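Local coordinates for malate dehydrogenase (Pyrococcus horikoshii, PDB 1V9N), which catalyses the NAD-dependent oxidation of (S)-malate to oxaloacetate as a homodimer, at residues 32-35 with 36-40; 103-106 with 107-110; 301-304 with 305-309. One frame throughout, in Å; residues are numbered along the deposited sequence.

Contact 1 (32-35 with 36-40); sequences VPEE and DAKIV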
loop_
_atom_site.group_PDB
_atom_site.type_symbol
_atom_site.label_atom_id
_atom_site.label_comp_id
_atom_site.label_asym_id
_atom_site.label_seq_id
_atom_site.Cartn_x
_atom_site.Cartn_y
_atom_site.Cartn_z
ATOM N N VAL A 32 -15.984 -31.215 -5.516
ATOM C CA VAL A 32 -14.819 -30.562 -4.923
ATOM C C VAL A 32 -14.253 -31.454 -3.823
ATOM O O VAL A 32 -14.981 -31.861 -2.918
ATOM C CB VAL A 32 -15.190 -29.193 -4.297
ATOM C CG1 VAL A 32 -13.956 -28.561 -3.643
ATOM C CG2 VAL A 32 -15.752 -28.263 -5.364
ATOM N N PRO A 33 -12.955 -31.794 -3.902
ATOM C CA PRO A 33 -12.344 -32.644 -2.870
ATOM C C PRO A 33 -12.659 -32.058 -1.500
ATOM O O PRO A 33 -12.615 -30.839 -1.311
ATOM C CB PRO A 33 -10.861 -32.582 -3.209
ATOM C CG PRO A 33 -10.890 -32.498 -4.726
ATOM C CD PRO A 33 -11.987 -31.477 -4.968
ATOM N N GLU A 34 -12.982 -32.930 -0.551
ATOM C CA GLU A 34 -13.349 -32.508 0.792
ATOM C C GLU A 34 -12.410 -31.508 1.454
ATOM O O GLU A 34 -12.867 -30.555 2.081
ATOM C CB GLU A 34 -13.506 -33.730 1.699
ATOM C CG GLU A 34 -13.813 -33.378 3.144
ATOM C CD GLU A 34 -14.193 -34.591 3.969
ATOM O OE1 GLU A 34 -13.435 -35.587 3.949
ATOM O OE2 GLU A 34 -15.249 -34.543 4.639
ATOM N N GLU A 35 -11.107 -31.719 1.331
ATOM C CA GLU A 35 -10.161 -30.804 1.959
ATOM C C GLU A 35 -10.192 -29.428 1.306
ATOM O O GLU A 35 -10.036 -28.412 1.979
ATOM C CB GLU A 35 -8.743 -31.380 1.918
ATOM C CG GLU A 35 -8.568 -32.617 2.800
ATOM C CD GLU A 35 -9.107 -32.415 4.214
ATOM O OE1 GLU A 35 -8.639 -31.487 4.912
ATOM O OE2 GLU A 35 -10.003 -33.186 4.627
ATOM N N ASP A 36 -10.399 -29.393 -0.006
ATOM C CA ASP A 36 -10.464 -28.122 -0.713
ATOM C C ASP A 36 -11.773 -27.425 -0.357
ATOM O O ASP A 36 -11.815 -26.206 -0.243
ATOM C CB ASP A 36 -10.363 -28.338 -2.225
ATOM C CG ASP A 36 -8.982 -28.803 -2.656
ATOM O OD1 ASP A 36 -8.038 -28.685 -1.847
ATOM O OD2 ASP A 36 -8.832 -29.271 -3.804
ATOM N N ALA A 37 -12.835 -28.208 -0.171
ATOM C CA ALA A 37 -14.139 -27.659 0.194
ATOM C C ALA A 37 -14.048 -27.000 1.567
ATOM O O ALA A 37 -14.656 -25.960 1.810
ATOM C CB ALA A 37 -15.193 -28.769 0.222
ATOM N N LYS A 38 -13.292 -27.620 2.467
ATOM C CA LYS A 38 -13.114 -27.082 3.812
ATOM C C LYS A 38 -12.343 -25.758 3.792
ATOM O O LYS A 38 -12.594 -24.873 4.611
ATOM C CB LYS A 38 -12.396 -28.109 4.699
ATOM C CG LYS A 38 -13.224 -29.358 4.960
ATOM C CD LYS A 38 -12.527 -30.323 5.912
ATOM C CE LYS A 38 -13.411 -31.530 6.200
ATOM N NZ LYS A 38 -12.780 -32.470 7.167
ATOM N N ILE A 39 -11.408 -25.618 2.856
ATOM C CA ILE A 39 -10.641 -24.377 2.743
ATOM C C ILE A 39 -11.563 -23.256 2.264
ATOM O O ILE A 39 -11.543 -22.154 2.801
ATOM C CB ILE A 39 -9.463 -24.528 1.750
ATOM C CG1 ILE A 39 -8.408 -25.471 2.332
ATOM C CG2 ILE A 39 -8.852 -23.165 1.452
ATOM C CD1 ILE A 39 -7.330 -25.881 1.346
ATOM N N VAL A 40 -12.380 -23.542 1.255
ATOM C CA VAL A 40 -13.306 -22.537 0.740
ATOM C C VAL A 40 -14.286 -22.118 1.838
ATOM O O VAL A 40 -14.508 -20.927 2.067
ATOM C CB VAL A 40 -14.102 -23.081 -0.475
ATOM C CG1 VAL A 40 -15.073 -22.018 -0.981
ATOM C CG2 VAL A 40 -13.135 -23.488 -1.587
#
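Val32 and Pro33 meet Asp36 and Ala37 in the first turn of helix 34-49, a local contact at a helix N-terminus with Pro33 as the N-cap residue. The carbonyl of Pro33 opens the helical pattern by accepting from Ala37 N, which lies nearly in line with the C=O bond (N to O 2.9 Å). Val32, just ahead of the cap, folds back against this turn: its CG1, anti to the backbone N (chi1 178°), comes to 3.7 Å from Ala37 N and also touches CB of Asp36 and of Ala37. Leu27 of helix 16-29 covers both Val32 and Ala37, while Ile39 turns to Gln98 and Tyr102 of helix 97-115; the turn is thus packed on two neighbouring helices. The outer side is charged. Lys38 runs fully extended back along the helix, its CG 3.1 Å from Glu34 O and its CE 3.6 Å from Glu34 CG. Its NZ forms a long salt bridge with Glu35 OE2, at 3.8 Å, and stands near Glu34 OE2 as well, beyond salt-bridge range, so one ammonium group probably offsets part of the charge of two carboxylates. With an alanine in this lysine's place, Glu34 and Glu35 would probably lose their shared positive neighbour, and Glu34 CG the methylene packed on it. Asp36 OD2 comes in at a slant beside the CB-CG side of the Pro33 ring, 3.9 Å from both CB and CG.

Contact 2 (103-106 with 107-110); sequences RSMK and LAIK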
loop_
_atom_site.group_PDB
_atom_site.type_symbol
_atom_site.label_atom_id
_atom_site.label_comp_id
_atom_site.label_asym_id
_atom_site.label_seq_id
_atom_site.Cartn_x
_atom_site.Cartn_y
_atom_site.Cartn_z
ATOM N N ARG A 103 -2.536 -22.718 -0.930
ATOM C CA ARG A 103 -1.285 -23.406 -1.255
ATOM C C ARG A 103 -0.156 -22.419 -1.520
ATOM O O ARG A 103 0.999 -22.672 -1.159
ATOM C CB ARG A 103 -1.467 -24.316 -2.481
ATOM C CG ARG A 103 -2.499 -25.418 -2.289
ATOM C CD ARG A 103 -2.105 -26.364 -1.163
ATOM N NE ARG A 103 -3.234 -27.186 -0.728
ATOM C CZ ARG A 103 -3.201 -28.021 0.306
ATOM N NH1 ARG A 103 -2.091 -28.154 1.022
ATOM N NH2 ARG A 103 -4.286 -28.717 0.632
ATOM N N SER A 104 -0.486 -21.298 -2.155
ATOM C CA SER A 104 0.511 -20.278 -2.446
ATOM C C SER A 104 1.031 -19.647 -1.155
ATOM O O SER A 104 2.233 -19.434 -1.002
ATOM C CB SER A 104 -0.079 -19.183 -3.338
ATOM O OG SER A 104 -0.337 -19.664 -4.640
HETATM N N MSE A 105 0.126 -19.351 -0.225
HETATM C CA MSE A 105 0.534 -18.738 1.035
HETATM C C MSE A 105 1.320 -19.726 1.894
HETATM O O MSE A 105 2.263 -19.335 2.572
HETATM C CB MSE A 105 -0.684 -18.210 1.807
HETATM C CG MSE A 105 -0.326 -17.524 3.125
HETATM SE SE MSE A 105 1.047 -16.133 2.956
HETATM C CE MSE A 105 -0.090 -14.588 2.736
ATOM N N LYS A 106 0.928 -20.998 1.872
ATOM C CA LYS A 106 1.644 -22.025 2.629
ATOM C C LYS A 106 3.092 -22.085 2.137
ATOM O O LYS A 106 4.017 -22.226 2.928
ATOM C CB LYS A 106 0.992 -23.402 2.440
ATOM C CG LYS A 106 -0.237 -23.654 3.297
ATOM C CD LYS A 106 0.133 -23.711 4.777
ATOM C CE LYS A 106 -1.085 -23.985 5.651
ATOM N NZ LYS A 106 -0.727 -24.135 7.097
ATOM N N LEU A 107 3.283 -21.974 0.826
ATOM C CA LEU A 107 4.628 -22.012 0.252
ATOM C C LEU A 107 5.428 -20.768 0.640
ATOM O O LEU A 107 6.624 -20.854 0.924
ATOM C CB LEU A 107 4.563 -22.129 -1.274
ATOM C CG LEU A 107 5.911 -22.125 -2.001
ATOM C CD1 LEU A 107 6.730 -23.351 -1.584
ATOM C CD2 LEU A 107 5.677 -22.126 -3.507
ATOM N N ALA A 108 4.772 -19.610 0.645
ATOM C CA ALA A 108 5.447 -18.372 1.022
ATOM C C ALA A 108 5.915 -18.462 2.483
ATOM O O ALA A 108 7.024 -18.051 2.812
ATOM C CB ALA A 108 4.504 -17.182 0.840
ATOM N N ILE A 109 5.059 -18.995 3.350
ATOM C CA ILE A 109 5.393 -19.149 4.765
ATOM C C ILE A 109 6.592 -20.090 4.923
ATOM O O ILE A 109 7.496 -19.826 5.714
ATOM C CB ILE A 109 4.171 -19.696 5.553
ATOM C CG1 ILE A 109 3.106 -18.599 5.666
ATOM C CG2 ILE A 109 4.593 -20.189 6.944
ATOM C CD1 ILE A 109 1.745 -19.094 6.136
ATOM N N LYS A 110 6.608 -21.178 4.155
ATOM C CA LYS A 110 7.709 -22.136 4.220
ATOM C C LYS A 110 9.030 -21.486 3.810
ATOM O O LYS A 110 10.054 -21.665 4.468
ATOM C CB LYS A 110 7.427 -23.336 3.311
ATOM C CG LYS A 110 8.494 -24.418 3.375
ATOM C CD LYS A 110 8.107 -25.623 2.530
ATOM C CE LYS A 110 9.053 -26.798 2.764
ATOM N NZ LYS A 110 8.582 -28.040 2.076
#
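Leu107 begins the second half of a local contact within helix 97-115, where each residue from 107 to 110 meets the turn before it. Its N bonds to Arg103 O, and its CB rests against the carbonyl oxygens of Arg103 and Ser104, each 3.6 Å away. From there the isobutyl end, with CG anti to the backbone N (chi1 178°), leads off the preceding turn and reaches Val120. Ala108 follows, its N bonded to Ser104 O. The small methyl CB is met by the selenium of Met105, a selenomethionine, at 4.2 Å: the bend at chi2 brings SE beside the methyl, while CE leads away from it. Ile109 adds a side-chain contact to its backbone bond. Its N donates to Met105 O (2.9 Å, N-H...O angle 162°), and its CG1 branch lies against the same oxygen, at 3.3 Å. Beyond it CD1 crosses the Met105 chain at a slant, 4.0 Å from CG, so the apolar parts of Met105 touch both Ala108 and Ile109. Lys110 closes the series with a bond from its N to Lys106 O; its CB packs near that oxygen, but the extended chain carries the ammonium group away from the first segment. The helix is the crossover of the beta-alpha-beta unit formed by strand 87-91, helix 97-115 and strand 117-125. Ser104, whose OG bonds to Val100 O, and Met105 touch Phe282, and Met105 and Ala108 touch Val284, of strand 278-285; Ser104, Leu107 and Ala108 meet Val120 of strand 117-125. On another flank Met105 and Lys106 touch Met137, and Ile109 touches Ala138, both of helix 132-139.

Contact 3 (301-304 with 305-309); sequences SQMI and EEIKS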
loop_
_atom_site.group_PDB
_atom_site.type_symbol
_atom_site.label_atom_id
_atom_site.label_comp_id
_atom_site.label_asym_id
_atom_site.label_seq_id
_atom_site.Cartn_x
_atom_site.Cartn_y
_atom_site.Cartn_z
ATOM N N SER A 301 2.308 -4.039 20.152
ATOM C CA SER A 301 1.170 -3.948 21.064
ATOM C C SER A 301 1.225 -2.645 21.846
ATOM O O SER A 301 0.189 -2.067 22.168
ATOM C CB SER A 301 1.152 -5.129 22.035
ATOM O OG SER A 301 0.710 -6.306 21.391
ATOM N N GLN A 302 2.435 -2.182 22.153
ATOM C CA GLN A 302 2.595 -0.925 22.876
ATOM C C GLN A 302 2.179 0.227 21.965
ATOM O O GLN A 302 1.589 1.215 22.419
ATOM C CB GLN A 302 4.045 -0.744 23.333
ATOM C CG GLN A 302 4.543 -1.868 24.238
ATOM C CD GLN A 302 5.781 -1.491 25.038
ATOM O OE1 GLN A 302 6.718 -0.888 24.516
ATOM N NE2 GLN A 302 5.790 -1.860 26.315
HETATM N N MSE A 303 2.491 0.101 20.677
HETATM C CA MSE A 303 2.114 1.127 19.708
HETATM C C MSE A 303 0.591 1.166 19.596
HETATM O O MSE A 303 -0.014 2.235 19.607
HETATM C CB MSE A 303 2.715 0.820 18.334
HETATM C CG MSE A 303 2.208 1.725 17.220
HETATM SE SE MSE A 303 2.905 1.277 15.453
HETATM C CE MSE A 303 1.642 -0.113 14.962
ATOM N N ILE A 304 -0.018 -0.011 19.480
ATOM C CA ILE A 304 -1.466 -0.112 19.362
ATOM C C ILE A 304 -2.156 0.486 20.591
ATOM O O ILE A 304 -3.113 1.249 20.464
ATOM C CB ILE A 304 -1.906 -1.585 19.199
ATOM C CG1 ILE A 304 -1.363 -2.145 17.875
ATOM C CG2 ILE A 304 -3.431 -1.685 19.245
ATOM C CD1 ILE A 304 -1.531 -3.640 17.729
ATOM N N GLU A 305 -1.664 0.143 21.775
ATOM C CA GLU A 305 -2.252 0.660 23.006
ATOM C C GLU A 305 -2.153 2.184 23.078
ATOM O O GLU A 305 -3.103 2.860 23.469
ATOM C CB GLU A 305 -1.569 0.034 24.228
ATOM C CG GLU A 305 -2.199 0.457 25.546
ATOM C CD GLU A 305 -3.702 0.233 25.562
ATOM O OE1 GLU A 305 -4.128 -0.942 25.505
ATOM O OE2 GLU A 305 -4.458 1.231 25.622
ATOM N N GLU A 306 -1.006 2.724 22.685
ATOM C CA GLU A 306 -0.813 4.165 22.711
ATOM C C GLU A 306 -1.667 4.882 21.674
ATOM O O GLU A 306 -2.098 6.014 21.893
ATOM C CB GLU A 306 0.663 4.501 22.514
ATOM C CG GLU A 306 1.504 4.142 23.725
ATOM C CD GLU A 306 2.963 4.483 23.545
ATOM O OE1 GLU A 306 3.250 5.618 23.111
ATOM O OE2 GLU A 306 3.818 3.621 23.844
ATOM N N ILE A 307 -1.922 4.230 20.544
ATOM C CA ILE A 307 -2.757 4.845 19.517
ATOM C C ILE A 307 -4.207 4.874 20.004
ATOM O O ILE A 307 -4.889 5.894 19.902
ATOM C CB ILE A 307 -2.705 4.057 18.185
ATOM C CG1 ILE A 307 -1.307 4.153 17.567
ATOM C CG2 ILE A 307 -3.751 4.601 17.214
ATOM C CD1 ILE A 307 -1.176 3.409 16.245
ATOM N N LYS A 308 -4.675 3.745 20.526
ATOM C CA LYS A 308 -6.045 3.646 21.014
ATOM C C LYS A 308 -6.283 4.614 22.164
ATOM O O LYS A 308 -7.332 5.256 22.238
ATOM C CB LYS A 308 -6.346 2.214 21.467
ATOM C CG LYS A 308 -6.323 1.195 20.333
ATOM C CD LYS A 308 -6.495 -0.230 20.829
ATOM C CE LYS A 308 -7.871 -0.460 21.431
ATOM N NZ LYS A 308 -8.976 -0.219 20.459
ATOM N N SER A 309 -5.293 4.728 23.043
ATOM C CA SER A 309 -5.381 5.601 24.208
ATOM C C SER A 309 -5.162 7.080 23.913
ATOM O O SER A 309 -5.217 7.901 24.826
ATOM C CB SER A 309 -4.383 5.149 25.274
ATOM O OG SER A 309 -4.660 3.827 25.696
#
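Met303 and Ile307 lie side by side and point the same way, with CG of the selenomethionine 3.9 Å from Ile307 CD1. The CG1 branch of Ile307, anti to its own carbonyl carbon (chi1 -67°), passes 3.1 Å from Met303 O, the oxygen that also accepts from Ile307 N. Ile304 and Lys308 repeat this parallel pairing: CG2 of the isoleucine meets the lysine CD at 3.7 Å. Bends at chi3 and chi4 then turn the lysine tip aside to a salt bridge with Glu324 and a hydrogen bond to Ile319 O. Both pairs are i to i+4 contacts in the last turns of helix 293-308, which meets the second subunit here. Glu306 lays CB and CG along Gln302 O, and its OE1 makes a salt bridge to Lys266 and is hydrogen-bonded to Tyr267 OH, both of the second subunit, whose Trp264 packs against Met303 and Glu306. The Ile307 side chain touches Tyr246 of that subunit and lies about 8 Å from a bound NADPH. At the C-terminal end, Ser309 grips Glu305 O twice, with OG and with N, each at 2.9 Å and from opposite faces of the carbonyl plane.

All three contacts are turns of single helices, but their burial differs: contact 2 has four buried residues of its eight touching ones, contact 1 three, and contact 3 two, with its centre farthest from that of the chain (about 26 Å). Contacts 1 and 2 touch through Ile39 CD1 and Arg103 NH2, 4.2 Å from each other, where helix 34-49 meets helix 97-115. Contact 3 lies apart and alone touches the second subunit. Chemistry follows place: contact 1 starts a helix and adds an outer charge pair, contact 2 packs apolar chains against a sheet, and contact 3 ends a helix, sending Glu306 across the subunit interface and Lys308 to Glu324 of its own chain.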